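Local coordinates for Rd1NTF2_05_I64F_A80G_T94P_D101K_L106W (Synthetic construct, PDB 6W3F), which is a de novo designed NTF2-like protein, probably made to explore diverse pocket shapes in that fold, at residues I10-T13 with L14-M18. Residues are numbered along the deposited sequence; the frame is centred on the assembly and turned at random.
Sequences IIKT and LLDIM
On the solvent side of helix 6-20, K12 and D16 form an i to i+4 salt bridge, NZ standing 2.7 Å from OD2 on the syn lone pair of that oxygen. The lysine chain starts with CG anti to the backbone N (chi1 -178°), runs extended to CE, and bends at the last torsion (chi4 -52°), which swings NZ over to the carboxylate one turn on. With an alanine at D16, the ammonium of K12 would probably lose this mate and its long chain would be freer to swing. D16 has a second, weak and long ion pair through its other oxygen, OD1, with R19.

This is the N-terminal helix of the NTF2-like fold, and its other side packs against the curved sheet: L14 is buried against M98, F100 and I109 of the sheet and L26 of helix 23-28, while I10 lies on F100 and W107. Between these faces, I11 and L15 lean the same way along one flank, CG2 of I11 meeting CD1 of L15 at 3.8 Å. T13 and I17 pair likewise, the methyl CG2 of T13 3.9 Å from CD1 of I17, while OG1 of T13 hydrogen-bonds back to the carbonyl oxygen of K9. Regular backbone bonds carry the turn, such as I17 N to T13 O at 2.9 Å.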
loop_
_atom_site.group_PDB
_atom_site.type_symbol
_atom_site.label_atom_id
_atom_site.label_comp_id
_atom_site.label_asym_id
_atom_site.label_seq_id
_atom_site.Cartn_x
_atom_site.Cartn_y
_atom_site.Cartn_z
ATOM N N ILE A 10 -8.760 -4.422 -1.900
ATOM C CA ILE A 10 -7.879 -3.319 -1.525
ATOM C C ILE A 10 -6.509 -3.488 -2.180
ATOM O O ILE A 10 -5.936 -2.534 -2.712
ATOM C CB ILE A 10 -7.765 -3.212 0.007
ATOM C CG1 ILE A 10 -9.086 -2.678 0.569
ATOM C CG2 ILE A 10 -6.585 -2.329 0.377
ATOM C CD1 ILE A 10 -9.133 -2.641 2.089
ATOM N N ILE A 11 -5.952 -4.717 -2.145
ATOM C CA ILE A 11 -4.625 -4.958 -2.708
ATOM C C ILE A 11 -4.616 -4.640 -4.199
ATOM O O ILE A 11 -3.700 -3.983 -4.699
ATOM C CB ILE A 11 -4.177 -6.412 -2.433
ATOM C CG1 ILE A 11 -4.022 -6.611 -0.917
ATOM C CG2 ILE A 11 -2.870 -6.751 -3.140
ATOM C CD1 ILE A 11 -3.843 -8.012 -0.484
ATOM N N LYS A 12 -5.616 -5.121 -4.938
ATOM C CA LYS A 12 -5.616 -4.919 -6.385
ATOM C C LYS A 12 -5.800 -3.441 -6.745
ATOM O O LYS A 12 -5.132 -2.909 -7.651
ATOM C CB LYS A 12 -6.709 -5.766 -7.041
ATOM C CG LYS A 12 -6.730 -5.629 -8.576
ATOM C CD LYS A 12 -7.647 -6.659 -9.231
ATOM C CE LYS A 12 -7.418 -6.717 -10.744
ATOM N NZ LYS A 12 -7.498 -5.362 -11.370
ATOM N N THR A 13 -6.752 -2.775 -6.092
ATOM C CA THR A 13 -6.940 -1.343 -6.335
ATOM C C THR A 13 -5.627 -0.619 -6.100
ATOM O O THR A 13 -5.138 0.112 -6.967
ATOM C CB THR A 13 -8.041 -0.788 -5.432
ATOM O OG1 THR A 13 -9.270 -1.477 -5.702
ATOM C CG2 THR A 13 -8.247 0.716 -5.658
ATOM N N LEU A 14 -5.001 -0.880 -4.949
ATOM C CA LEU A 14 -3.762 -0.188 -4.615
ATOM C C LEU A 14 -2.681 -0.495 -5.642
ATOM O O LEU A 14 -1.994 0.412 -6.118
ATOM C CB LEU A 14 -3.296 -0.560 -3.214
ATOM C CG LEU A 14 -3.226 0.583 -2.211
ATOM C CD1 LEU A 14 -2.524 0.182 -0.911
ATOM C CD2 LEU A 14 -2.546 1.813 -2.831
ATOM N N LEU A 15 -2.519 -1.776 -6.000
ATOM C CA LEU A 15 -1.476 -2.155 -6.950
ATOM C C LEU A 15 -1.706 -1.515 -8.311
ATOM O O LEU A 15 -0.761 -1.053 -8.962
ATOM C CB LEU A 15 -1.420 -3.674 -7.107
ATOM C CG LEU A 15 -0.768 -4.523 -6.008
ATOM C CD1 LEU A 15 -0.916 -6.003 -6.345
ATOM C CD2 LEU A 15 0.694 -4.120 -5.837
ATOM N N ASP A 16 -2.949 -1.509 -8.772
ATOM C CA ASP A 16 -3.254 -0.890 -10.054
ATOM C C ASP A 16 -3.030 0.624 -10.015
ATOM O O ASP A 16 -2.543 1.203 -10.985
ATOM C CB ASP A 16 -4.688 -1.233 -10.457
ATOM C CG ASP A 16 -4.851 -2.702 -10.833
ATOM O OD1 ASP A 16 -3.820 -3.401 -10.901
ATOM O OD2 ASP A 16 -5.997 -3.160 -11.057
ATOM N N ILE A 17 -3.362 1.288 -8.913
ATOM C CA ILE A 17 -3.049 2.712 -8.803
ATOM C C ILE A 17 -1.542 2.925 -8.905
ATOM O O ILE A 17 -1.058 3.748 -9.692
ATOM C CB ILE A 17 -3.628 3.289 -7.494
ATOM C CG1 ILE A 17 -5.163 3.325 -7.580
ATOM C CG2 ILE A 17 -3.045 4.670 -7.219
ATOM C CD1 ILE A 17 -5.850 3.695 -6.291
ATOM N N MET A 18 -0.766 2.153 -8.143
ATOM C CA MET A 18 0.680 2.357 -8.152
ATOM C C MET A 18 1.283 2.027 -9.509
ATOM O O MET A 18 2.143 2.763 -9.997
ATOM C CB MET A 18 1.331 1.519 -7.053
ATOM C CG MET A 18 1.085 2.100 -5.678
ATOM S SD MET A 18 1.627 1.019 -4.375
ATOM C CE MET A 18 1.299 2.049 -2.955
#